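Local coordinates for Lys-gingipain catalytic subunit (Porphyromonas gingivalis, PDB 6I9A), which cleaves peptide bonds after lysine as a secreted cysteine endopeptidase of family C25 and may act as a virulence factor in periodontal disease, at residues 20-25 against 46-51; 84-89 against 118-123; 220-225 against 246-251; 241-246 against 275-280. One frame throughout, in Å; residues are numbered along the deposited sequence. Where two conformers were deposited one is given.

Interaction 1. Residues 20-25 against 46-51; sequences AGAKFK and YTDEAE. With EPE (4-(2-hydroxyethyl)-1-piperazine ethanesulfonic acid), chain J.
Ala20 and Tyr46 pair as parallel neighbours at the C-terminal ends of strand 14-20 and the outermost strand 40-46 of the four-stranded parallel sheet, where both chains leave the sheet on the way to helices 25-37 and 56-72. Two hydrogen bonds join the segments just past the pairing. Thr47 N donates to the backbone Ala20 O at 3.0 Å, and Ala22 N reaches the side-chain hydroxyl Thr47 OG1 at 3.2 Å. That hydroxyl stands between its own backbone N and carbonyl carbon (chi1 57°), which turns it to the Gly21-Ala22 link. Tyr46 to Glu49 form a type I turn, and Glu49 OE2 takes the amide Tyr46 N from above its carboxylate plane. Apolar packing rests on the Tyr46 ring: Ala20 CB touches Tyr46 CE1 at 3.7 Å, while Leu28 and Leu32 of helix 25-37 also meet the tyrosine. At the ring edge, near its plane, lies Gly21 O. The Lys25 chain crosses the tyrosine at about a right angle, extended until a bend at chi4 (61°) brings the ammonium back. Lys25 NZ donates at 3.0 Å to O8 of the bound buffer molecule EPE, the same hydroxyl that hydrogen-bonds Tyr46 OH at 2.6 Å.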
# COMPACT_ATOMS: atom_id res chain seq x y z
N ALA A 20 -0.71 17.85 -0.23
CA ALA A 20 0.26 17.88 0.83
C ALA A 20 0.20 19.15 1.64
O ALA A 20 0.01 20.25 1.10
CB ALA A 20 1.65 17.73 0.24
N GLY A 21 0.55 19.04 2.91
CA GLY A 21 0.73 20.24 3.70
C GLY A 21 1.88 21.02 3.10
O GLY A 21 2.92 20.47 2.70
N ALA A 22 1.73 22.34 3.10
CA ALA A 22 2.74 23.23 2.51
C ALA A 22 4.14 23.08 3.11
O ALA A 22 5.13 23.33 2.42
CB ALA A 22 2.25 24.67 2.63
N LYS A 23 4.26 22.67 4.40
CA LYS A 23 5.59 22.57 5.02
C LYS A 23 6.43 21.43 4.46
O LYS A 23 7.63 21.34 4.71
CB LYS A 23 5.45 22.37 6.52
CG LYS A 23 4.84 23.59 7.19
CD LYS A 23 4.69 23.43 8.67
CE LYS A 23 4.03 24.69 9.19
NZ LYS A 23 3.63 24.56 10.61
N PHE A 24 5.82 20.53 3.69
CA PHE A 24 6.49 19.29 3.24
C PHE A 24 7.10 19.39 1.86
O PHE A 24 7.65 18.39 1.39
CB PHE A 24 5.47 18.12 3.26
CG PHE A 24 5.01 17.81 4.67
CD1 PHE A 24 5.91 17.31 5.61
CD2 PHE A 24 3.69 18.02 5.06
CE1 PHE A 24 5.51 17.02 6.91
CE2 PHE A 24 3.29 17.77 6.38
CZ PHE A 24 4.20 17.23 7.29
N LYS A 25 7.03 20.56 1.18
CA LYS A 25 7.48 20.63 -0.20
C LYS A 25 8.94 20.13 -0.40
O LYS A 25 9.18 19.31 -1.28
CB LYS A 25 7.30 22.07 -0.69
CG LYS A 25 7.52 22.27 -2.17
CD LYS A 25 7.04 23.66 -2.62
CE LYS A 25 7.24 23.86 -4.11
NZ LYS A 25 6.47 22.88 -4.94
N TYR A 46 -0.61 21.69 -2.84
CA TYR A 46 -0.30 21.99 -1.44
C TYR A 46 -1.37 22.84 -0.84
O TYR A 46 -2.08 23.58 -1.54
CB TYR A 46 1.07 22.68 -1.30
CG TYR A 46 2.22 21.82 -1.79
CD1 TYR A 46 2.88 20.97 -0.93
CD2 TYR A 46 2.62 21.86 -3.12
CE1 TYR A 46 3.89 20.12 -1.38
CE2 TYR A 46 3.66 21.05 -3.58
CZ TYR A 46 4.29 20.18 -2.70
OH TYR A 46 5.30 19.36 -3.13
N THR A 47 -1.47 22.77 0.48
CA THR A 47 -2.51 23.50 1.23
C THR A 47 -2.26 25.03 1.29
O THR A 47 -3.00 25.72 1.98
CB THR A 47 -2.66 22.92 2.61
OG1 THR A 47 -1.37 22.98 3.25
CG2 THR A 47 -3.18 21.45 2.55
N ASP A 48 -1.24 25.53 0.58
CA ASP A 48 -1.08 26.99 0.50
C ASP A 48 -1.65 27.52 -0.82
O ASP A 48 -1.49 28.70 -1.12
CB ASP A 48 0.37 27.36 0.67
CG ASP A 48 1.34 26.77 -0.32
OD1 ASP A 48 0.89 26.03 -1.25
OD2 ASP A 48 2.54 27.06 -0.20
N GLU A 49 -2.34 26.66 -1.62
CA GLU A 49 -2.97 27.08 -2.88
C GLU A 49 -4.40 27.50 -2.67
O GLU A 49 -5.13 26.93 -1.85
CB GLU A 49 -2.90 25.94 -3.89
CG GLU A 49 -1.47 25.62 -4.27
CD GLU A 49 -1.36 24.35 -5.07
OE1 GLU A 49 -2.32 23.99 -5.80
OE2 GLU A 49 -0.30 23.71 -4.98
N ALA A 50 -4.84 28.51 -3.47
CA ALA A 50 -6.22 29.00 -3.43
C ALA A 50 -7.23 27.88 -3.63
O ALA A 50 -8.20 27.77 -2.86
CB ALA A 50 -6.43 30.08 -4.52
N GLU A 51 -7.03 27.07 -4.67
CA GLU A 51 -8.00 26.08 -5.07
C GLU A 51 -8.09 24.93 -4.06
O GLU A 51 -9.13 24.26 -4.01
CB GLU A 51 -7.70 25.53 -6.46
CG GLU A 51 -8.10 26.48 -7.59
CD GLU A 51 -7.71 25.99 -8.98
OE1 GLU A 51 -7.72 26.82 -9.93
OE2 GLU A 51 -7.39 24.79 -9.13
N1 EPE J . 5.32 16.55 -10.79
C2 EPE J . 6.70 16.36 -10.32
C3 EPE J . 6.82 16.79 -8.89
N4 EPE J . 6.44 18.19 -8.73
C5 EPE J . 5.07 18.39 -9.21
C6 EPE J . 4.93 17.95 -10.65
C7 EPE J . 6.63 18.62 -7.35
C8 EPE J . 5.76 19.71 -6.77
O8 EPE J . 6.27 19.93 -5.46
C9 EPE J . 5.11 16.04 -12.14
C10 EPE J . 6.13 16.45 -13.19
S EPE J . 5.87 15.38 -14.46
O1S EPE J . 4.59 14.74 -14.22
O2S EPE J . 6.95 14.43 -14.35
O3S EPE J . 5.89 16.16 -15.67

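Interaction 2. Residues 84-89 against 118-123; sequences GDTDVI and TFRMSA. With CA (calcium ion), chain H.
Arg120 reaches from strand 117-121 into the loop 84-89 and grips it by two carbonyls. Ile89 O is held end-on by both Arg120 NH1 and Arg120 NH2, each at 2.9 Å and in the guanidinium plane. The two bonds differ at the acceptor: NH1 arrives in the carbonyl plane on a lone pair, NH2 from well above that plane. Arg120 NH1 also donates to Gly84 O at 2.9 Å, again above the carbonyl plane. The side chain sets out with CG anti to the backbone N (chi1 175°) and bends at chi3, which swings the guanidinium across the loop. Thr86 CG2 lies over one face of this group, and a salt bridge from NH2 to Asp102 fixes it further. Gly84 N donates to Met121 O at 2.9 Å, the one backbone-to-backbone hydrogen bond between the two segments. The glycine has backbone angles (phi 133°, psi 164°) that a CB would not tolerate.

Toward Ala123 the fit is looser and water fills in. One water accepts from Asp85 N and has Ala123 O and Asp87 OD1 as possible acceptors for its protons. Ser122 OG comes 3.4 Å from Asp85 CG, its polar partners being Glu263 and Arg267. Asp85 itself chelates a calcium ion through both OD1 and OD2, and OD1 also accepts from Thr86 N. Three waters, one of them bonded to Thr86 OG1, join Phe254 and Glu263 round the metal: the first calcium site of the catalytic domain, built on a loop that follows a parallel strand.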
# COMPACT_ATOMS: atom_id res chain seq x y z
N GLY A 84 0.77 14.59 5.30
CA GLY A 84 0.57 15.37 6.52
C GLY A 84 -0.33 14.66 7.50
O GLY A 84 -1.03 13.69 7.17
N ASP A 85 -0.28 15.15 8.72
CA ASP A 85 -1.13 14.68 9.80
C ASP A 85 -2.44 15.53 9.80
O ASP A 85 -2.69 16.33 8.91
CB ASP A 85 -0.35 14.71 11.13
CG ASP A 85 -0.87 13.78 12.24
OD1 ASP A 85 -2.05 13.32 12.17
OD2 ASP A 85 -0.09 13.49 13.17
N THR A 86 -3.25 15.32 10.83
CA THR A 86 -4.60 15.92 10.91
C THR A 86 -4.56 17.40 11.19
O THR A 86 -5.58 18.06 11.01
CB THR A 86 -5.47 15.16 11.91
OG1 THR A 86 -4.85 15.19 13.19
CG2 THR A 86 -5.72 13.71 11.46
N ASP A 87 -3.41 17.94 11.57
CA ASP A 87 -3.28 19.40 11.77
C ASP A 87 -3.30 20.12 10.40
O ASP A 87 -3.55 21.33 10.37
CB ASP A 87 -1.99 19.74 12.51
CG ASP A 87 -0.68 19.29 11.92
OD1 ASP A 87 -0.67 18.31 11.09
OD2 ASP A 87 0.34 19.89 12.25
N VAL A 88 -3.05 19.42 9.29
CA VAL A 88 -3.06 20.05 7.97
C VAL A 88 -4.12 19.42 7.03
O VAL A 88 -4.69 20.12 6.19
CB VAL A 88 -1.69 20.14 7.27
CG1 VAL A 88 -0.72 21.08 8.00
CG2 VAL A 88 -1.06 18.79 7.06
N ILE A 89 -4.38 18.11 7.14
CA ILE A 89 -5.43 17.45 6.33
C ILE A 89 -6.26 16.68 7.33
O ILE A 89 -5.82 15.65 7.85
CB ILE A 89 -4.86 16.57 5.20
CG1 ILE A 89 -4.02 17.40 4.23
CG2 ILE A 89 -6.04 15.89 4.46
CD1 ILE A 89 -3.17 16.50 3.25
N THR A 118 -6.27 5.50 -1.77
CA THR A 118 -5.85 6.58 -0.92
C THR A 118 -4.96 6.11 0.17
O THR A 118 -5.24 5.10 0.84
CB THR A 118 -7.12 7.26 -0.35
OG1 THR A 118 -7.90 7.73 -1.48
CG2 THR A 118 -6.83 8.43 0.54
N PHE A 119 -3.90 6.87 0.44
CA PHE A 119 -3.00 6.58 1.55
C PHE A 119 -2.56 7.89 2.13
O PHE A 119 -2.59 8.93 1.46
CB PHE A 119 -1.83 5.69 1.13
CG PHE A 119 -0.99 6.27 0.00
CD1 PHE A 119 0.09 7.10 0.28
CD2 PHE A 119 -1.24 5.92 -1.33
CE1 PHE A 119 0.90 7.57 -0.73
CE2 PHE A 119 -0.45 6.44 -2.34
CZ PHE A 119 0.63 7.23 -2.04
N ARG A 120 -2.07 7.84 3.37
CA ARG A 120 -1.65 9.03 4.08
C ARG A 120 -0.23 8.87 4.60
O ARG A 120 0.05 7.99 5.41
CB ARG A 120 -2.62 9.37 5.23
CG ARG A 120 -2.17 10.54 6.11
CD ARG A 120 -3.11 10.77 7.27
NE ARG A 120 -4.41 11.30 6.87
CZ ARG A 120 -4.80 12.55 7.12
NH1 ARG A 120 -3.92 13.47 7.57
NH2 ARG A 120 -6.05 12.91 6.89
N MET A 121 0.68 9.73 4.10
CA MET A 121 2.04 9.84 4.59
C MET A 121 1.95 10.80 5.75
O MET A 121 2.12 12.02 5.59
CB MET A 121 2.95 10.36 3.46
CG MET A 121 2.87 9.51 2.19
SD MET A 121 3.96 8.08 2.26
CE MET A 121 5.36 8.87 1.74
N SER A 122 1.60 10.30 6.94
CA SER A 122 1.39 11.16 8.10
C SER A 122 2.70 11.46 8.80
O SER A 122 3.39 10.53 9.28
CB SER A 122 0.42 10.50 9.09
OG SER A 122 0.32 11.41 10.17
N ALA A 123 3.04 12.75 8.88
CA ALA A 123 4.28 13.20 9.50
C ALA A 123 3.99 14.45 10.28
O ALA A 123 3.14 15.24 9.86
CB ALA A 123 5.32 13.48 8.42
CA CA H . -1.75 11.91 14.21
O HOH W 1 1.36 17.49 9.48
O HOH W 2 -3.00 13.89 14.90
O HOH W 3 -2.61 10.87 16.26
O HOH W 4 -0.16 12.43 15.88

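Interaction 3. Residues 220-225 against 246-251; sequences TAWADP and GNCCIT. With H8E (benzyl-N-[(2S)-1-[[(3S)-7-amino-1-(benzylamino)-1,2-dioxoheptan-3-yl]amino]-5-(2-methyl-2-phenylhydrazinyl)-1,5-dioxopentan-2-yl]carbamate), chain I.
Trp222 meets the segment 246-251 with the pyrrole side of its indole. Trp222 CD1 touches Cys248 SG and Thr251 CG2, both at 3.9 Å, while its NE1 sits 3.7 Å from Gly246 CA. The methyl of Thr251 lies at the ring edge, near its plane; the sulfur approaches obliquely, 55° off the normal of the five-membered ring, in a sulfur-aromatic contact. Thr251 CG2 also packs on Ala221 O at 3.5 Å. Its place follows from the threonine torsion (chi1 65°), which puts the methyl anti to the carbonyl carbon and turns it to the tryptophan. Gly246, with no side chain, lets the indole come this close.

The segment 246-251 is the end of strand 242-247 and the turn beyond it, the place at a sheet's C-terminal edge where clan CD peptidases carry their nucleophile. Here Cys249 SG is covalently bonded to CBN of the inhibitor KYT-36 at 2.0 Å. Cys249 N donates to the adjoining inhibitor oxygen OAG at 2.8 Å, as an oxyanion-hole amide would, and Gly217 N is a further hydrogen-bond partner of the inhibitor. The amine NAB of the inhibitor's lysine-like side chain donates to Asn247 O at 2.9 Å, consistent with lysine specificity, and Ala223 CB touches the ring of the inhibitor's benzylamide.

Behind this shell, Tyr276 OH hydrogen-bonds both Trp222 NE1 and Thr251 OG1, fixing indole and threonine together. The rings of Phe261 and Tyr213 stack on Trp222, and Asn212 and Tyr357 hold the amide of Asn247.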
# COMPACT_ATOMS: atom_id res chain seq x y z
N THR A 220 -1.98 2.75 20.51
CA THR A 220 -0.52 2.80 20.50
C THR A 220 0.13 1.44 20.64
O THR A 220 1.33 1.36 20.94
CB THR A 220 -0.02 3.76 21.62
OG1 THR A 220 -0.50 3.28 22.88
CG2 THR A 220 -0.44 5.19 21.38
N ALA A 221 -0.61 0.35 20.38
CA ALA A 221 -0.02 -0.97 20.55
C ALA A 221 -0.79 -2.04 19.84
O ALA A 221 -2.02 -2.02 19.75
CB ALA A 221 0.07 -1.36 22.05
N TRP A 222 -0.06 -3.09 19.45
CA TRP A 222 -0.61 -4.44 19.30
C TRP A 222 -0.64 -4.94 20.75
O TRP A 222 0.40 -4.95 21.42
CB TRP A 222 0.25 -5.31 18.39
CG TRP A 222 0.20 -4.88 16.96
CD1 TRP A 222 -0.70 -4.05 16.37
CD2 TRP A 222 1.01 -5.41 15.91
NE1 TRP A 222 -0.48 -4.00 15.01
CE2 TRP A 222 0.58 -4.82 14.71
CE3 TRP A 222 2.10 -6.30 15.87
CZ2 TRP A 222 1.11 -5.17 13.45
CZ3 TRP A 222 2.68 -6.59 14.64
CH2 TRP A 222 2.19 -6.02 13.45
N ALA A 223 -1.80 -5.29 21.29
CA ALA A 223 -1.92 -5.39 22.74
C ALA A 223 -1.43 -6.68 23.38
O ALA A 223 -0.97 -6.63 24.54
CB ALA A 223 -3.36 -5.14 23.17
N ASP A 224 -1.56 -7.82 22.71
CA ASP A 224 -1.16 -9.08 23.38
C ASP A 224 -1.00 -10.18 22.32
O ASP A 224 -2.00 -10.68 21.79
CB ASP A 224 -2.23 -9.51 24.40
CG ASP A 224 -1.80 -10.68 25.25
OD1 ASP A 224 -0.79 -11.30 24.94
OD2 ASP A 224 -2.53 -11.00 26.23
N PRO A 225 0.23 -10.54 21.97
CA PRO A 225 1.48 -10.11 22.61
C PRO A 225 1.75 -8.63 22.39
O PRO A 225 1.49 -8.08 21.30
CB PRO A 225 2.55 -10.98 21.94
CG PRO A 225 1.93 -11.40 20.61
CD PRO A 225 0.48 -11.59 20.97
N GLY A 246 -2.20 -4.58 10.98
CA GLY A 246 -2.82 -4.83 12.28
C GLY A 246 -4.32 -5.03 12.07
O GLY A 246 -5.05 -4.07 11.81
N ASN A 247 -4.75 -6.30 12.05
CA ASN A 247 -6.19 -6.63 12.01
C ASN A 247 -6.68 -6.66 13.46
O ASN A 247 -6.66 -7.70 14.14
CB ASN A 247 -6.43 -7.93 11.30
CG ASN A 247 -6.07 -7.88 9.82
OD1 ASN A 247 -5.19 -8.59 9.34
ND2 ASN A 247 -6.76 -7.00 9.08
N CYS A 248 -6.99 -5.46 13.96
CA CYS A 248 -7.22 -5.20 15.40
C CYS A 248 -7.80 -3.83 15.55
O CYS A 248 -7.79 -3.01 14.61
CB CYS A 248 -5.93 -5.35 16.22
SG CYS A 248 -4.57 -4.27 15.69
N CYS A 249 -8.26 -3.48 16.73
CA CYS A 249 -8.80 -2.14 16.98
C CYS A 249 -7.75 -1.06 16.92
O CYS A 249 -6.60 -1.28 17.32
CB CYS A 249 -9.42 -2.11 18.38
SG CYS A 249 -10.86 -3.22 18.58
N ILE A 250 -8.17 0.10 16.42
CA ILE A 250 -7.75 1.49 16.65
C ILE A 250 -6.25 1.81 16.49
O ILE A 250 -5.91 2.99 16.71
CB ILE A 250 -8.29 2.03 18.01
CG1 ILE A 250 -7.73 1.27 19.23
CG2 ILE A 250 -9.83 1.99 17.99
CD1 ILE A 250 -8.26 1.82 20.59
N THR A 251 -5.40 0.89 16.01
CA THR A 251 -3.99 1.25 15.84
C THR A 251 -3.74 2.28 14.76
O THR A 251 -2.63 2.85 14.75
CB THR A 251 -3.18 0.01 15.51
OG1 THR A 251 -3.57 -0.53 14.24
CG2 THR A 251 -3.19 -1.05 16.61
CAQ H8E I . -7.33 -2.61 23.97
CAK H8E I . -6.19 -2.79 24.77
CAH H8E I . -5.93 -4.04 25.34
CAL H8E I . -6.79 -5.12 25.15
CAR H8E I . -7.91 -4.90 24.36
CBO H8E I . -8.19 -3.70 23.73
CBA H8E I . -9.38 -3.57 22.99
NBE H8E I . -9.24 -4.00 21.59
CBL H8E I . -10.25 -4.57 20.88
OAE H8E I . -11.32 -4.88 21.42
CBN H8E I . -9.98 -4.82 19.40
OAG H8E I . -8.74 -4.83 19.11
CBS H8E I . -10.82 -6.02 18.86
CBB H8E I . -10.24 -6.62 17.57
CAY H8E I . -11.00 -7.87 17.10
CAX H8E I . -10.63 -8.35 15.69
CAW H8E I . -9.25 -8.98 15.64
NAB H8E I . -8.98 -9.46 14.25
NBG H8E I . -12.24 -5.69 18.67
C H8E I . -13.27 -6.29 19.26
O H8E I . -13.19 -7.18 20.10
CA H8E I . -14.60 -5.63 18.94
N H8E I . -15.73 -6.53 19.13
CBK H8E I . -15.95 -7.61 18.33
OAD H8E I . -15.10 -7.92 17.49
OBI H8E I . -17.05 -8.23 18.53
CBD H8E I . -17.32 -9.47 17.78
CBP H8E I . -18.49 -10.17 18.31
CAS H8E I . -19.75 -10.05 17.73
CAM H8E I . -20.90 -10.74 18.22
CAI H8E I . -20.70 -11.49 19.39
CAN H8E I . -19.46 -11.55 20.01
CAT H8E I . -18.35 -10.91 19.49
CB H8E I . -14.79 -4.40 19.84
CG H8E I . -14.79 -4.74 21.35
CD H8E I . -14.60 -3.50 22.18
OE1 H8E I . -15.56 -2.78 22.46
NE2 H8E I . -13.31 -3.28 22.50
NBT H8E I . -12.88 -2.10 23.13
CAA H8E I . -11.93 -1.32 22.29
CBQ H8E I . -12.74 -2.20 24.55
CAU H8E I . -11.85 -1.39 25.26
CAO H8E I . -11.78 -1.47 26.65
CAJ H8E I . -12.59 -2.37 27.34
CAP H8E I . -13.44 -3.22 26.64
CAV H8E I . -13.54 -3.11 25.25

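Interaction 4. Residues 241-246 against 275-280; sequences YFLAIG and AYIGSS
Tyr276 lies along the neighbouring strand, its ring running past Ala244 toward Gly246. Tyr276 CB starts 4.1 Å from Ala244 O, and with CG anti to the backbone N (chi1 -175°) the ring advances in the direction of the strand. Tyr276 CD1 reaches Ala244 O at 3.3 Å and Ala244 CB at 3.7 Å, the methyl sitting at the ring edge in its plane. CE1 and CZ pass the amide Gly246 N. The tip, Tyr276 OH, ends 3.3 Å from Gly246 CA; its polar partners lie in the nucleophile turn and the tryptophan beyond.

Strands 242-246 and 275-279 run parallel, 4° apart, as the two strands of a beta-alpha-beta crossover through helix 261-267, in the six-stranded sheet of the catalytic domain. Their bonds alternate: Ala244 N to Ala275 O, Ile277 N to Ala244 O, and Gly246 N to Ile277 O at 2.9 Å, the last nearly along the C=O axis. Helix 261-267 packs Ile265 on Ala244 and Tyr276. The other face of the sheet carries Leu243, Ile245 and Ile277 against helix 325-342, with Ala275 beside them. Ile245 and Ile277 point the same way side by side, Ile245 CD1 lying 3.9 Å from Ile277 CD1. Leu243 CD1 meets Ala275 CB. Where the strands part, one water donates to Gly246 O and accepts from Ser279 N.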
# COMPACT_ATOMS: atom_id res chain seq x y z
N TYR A 241 13.01 -3.04 5.78
CA TYR A 241 11.72 -2.44 6.03
C TYR A 241 10.59 -3.31 5.55
O TYR A 241 10.61 -3.93 4.50
CB TYR A 241 11.65 -1.03 5.39
CG TYR A 241 12.88 -0.23 5.78
CD1 TYR A 241 13.22 -0.07 7.12
CD2 TYR A 241 13.75 0.24 4.82
CE1 TYR A 241 14.42 0.54 7.49
CE2 TYR A 241 14.96 0.89 5.18
CZ TYR A 241 15.28 1.03 6.52
OH TYR A 241 16.45 1.62 6.94
N PHE A 242 9.50 -3.31 6.35
CA PHE A 242 8.37 -4.21 6.10
C PHE A 242 7.05 -3.47 5.85
O PHE A 242 6.89 -2.28 6.19
CB PHE A 242 8.22 -5.22 7.28
CG PHE A 242 8.24 -4.61 8.67
CD1 PHE A 242 7.11 -3.97 9.21
CD2 PHE A 242 9.37 -4.73 9.47
CE1 PHE A 242 7.17 -3.41 10.48
CE2 PHE A 242 9.41 -4.19 10.74
CZ PHE A 242 8.32 -3.56 11.25
N LEU A 243 6.09 -4.24 5.33
CA LEU A 243 4.67 -3.87 5.40
C LEU A 243 4.12 -4.53 6.67
O LEU A 243 4.38 -5.73 6.89
CB LEU A 243 3.96 -4.46 4.17
CG LEU A 243 2.42 -4.45 4.25
CD1 LEU A 243 1.84 -3.03 4.35
CD2 LEU A 243 1.83 -5.13 3.03
N ALA A 244 3.41 -3.78 7.50
CA ALA A 244 2.74 -4.38 8.67
C ALA A 244 1.25 -4.16 8.52
O ALA A 244 0.79 -3.10 8.05
CB ALA A 244 3.27 -3.78 9.95
N ILE A 245 0.50 -5.17 8.97
CA ILE A 245 -1.00 -5.11 8.95
C ILE A 245 -1.48 -5.50 10.34
O ILE A 245 -1.18 -6.61 10.84
CB ILE A 245 -1.58 -6.06 7.89
CG1 ILE A 245 -1.04 -5.67 6.50
CG2 ILE A 245 -3.13 -6.00 7.93
CD1 ILE A 245 -1.64 -6.47 5.35
N GLY A 246 -2.20 -4.58 10.98
CA GLY A 246 -2.82 -4.83 12.28
C GLY A 246 -4.32 -5.03 12.07
O GLY A 246 -5.05 -4.07 11.81
N ALA A 275 5.01 0.97 5.17
CA ALA A 275 3.56 1.17 5.07
C ALA A 275 2.93 0.33 6.16
O ALA A 275 3.45 -0.71 6.58
CB ALA A 275 3.02 0.78 3.71
N TYR A 276 1.74 0.78 6.57
CA TYR A 276 0.91 0.11 7.60
C TYR A 276 -0.51 0.13 7.17
O TYR A 276 -1.02 1.16 6.71
CB TYR A 276 1.06 0.85 8.94
CG TYR A 276 0.33 0.14 10.07
CD1 TYR A 276 0.83 -1.04 10.60
CD2 TYR A 276 -0.86 0.64 10.58
CE1 TYR A 276 0.18 -1.70 11.64
CE2 TYR A 276 -1.52 -0.02 11.63
CZ TYR A 276 -0.99 -1.19 12.15
OH TYR A 276 -1.60 -1.88 13.16
N ILE A 277 -1.18 -1.02 7.32
CA ILE A 277 -2.63 -1.08 7.14
C ILE A 277 -3.26 -1.40 8.49
O ILE A 277 -2.84 -2.37 9.15
CB ILE A 277 -3.04 -2.19 6.13
CG1 ILE A 277 -2.52 -1.82 4.72
CG2 ILE A 277 -4.57 -2.34 6.12
CD1 ILE A 277 -2.52 -3.01 3.75
N GLY A 278 -4.20 -0.59 8.93
CA GLY A 278 -4.89 -0.86 10.17
C GLY A 278 -6.18 -0.07 10.23
O GLY A 278 -6.55 0.64 9.27
N SER A 279 -6.85 -0.18 11.35
CA SER A 279 -8.18 0.40 11.54
C SER A 279 -8.15 1.60 12.46
O SER A 279 -7.49 1.60 13.49
CB SER A 279 -9.09 -0.66 12.16
OG SER A 279 -10.42 -0.17 12.29
N SER A 280 -8.86 2.67 12.05
CA SER A 280 -9.02 3.85 12.91
C SER A 280 -9.99 3.58 14.10
O SER A 280 -9.62 3.85 15.23
CB SER A 280 -9.47 5.02 12.03
OG SER A 280 -9.85 6.09 12.87
O HOH W 5 -5.68 -1.83 13.35

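In the fold
All four contacts belong to the C25 catalytic domain. Interactions 1 and 2 follow one another along the chain and lie at the four-stranded parallel sheet, about 12 Å apart between centres; they touch through Phe24, which packs on Gly84 and Ala123. Interactions 3 and 4 interleave in sequence, share Gly246 and strand 242-247, and are centred about 10 Å apart. Interaction 3 joins the small three-stranded antiparallel sheet to the six-stranded one that holds interaction 4, and one tyrosine hydroxyl of interaction 4 links it to both segments of interaction 3. The calcium loop contact, interaction 2, comes within about 7 Å of interaction 4, nearest atoms, whereas interaction 1 is centred about 32 Å from interaction 3, far from the inhibitor.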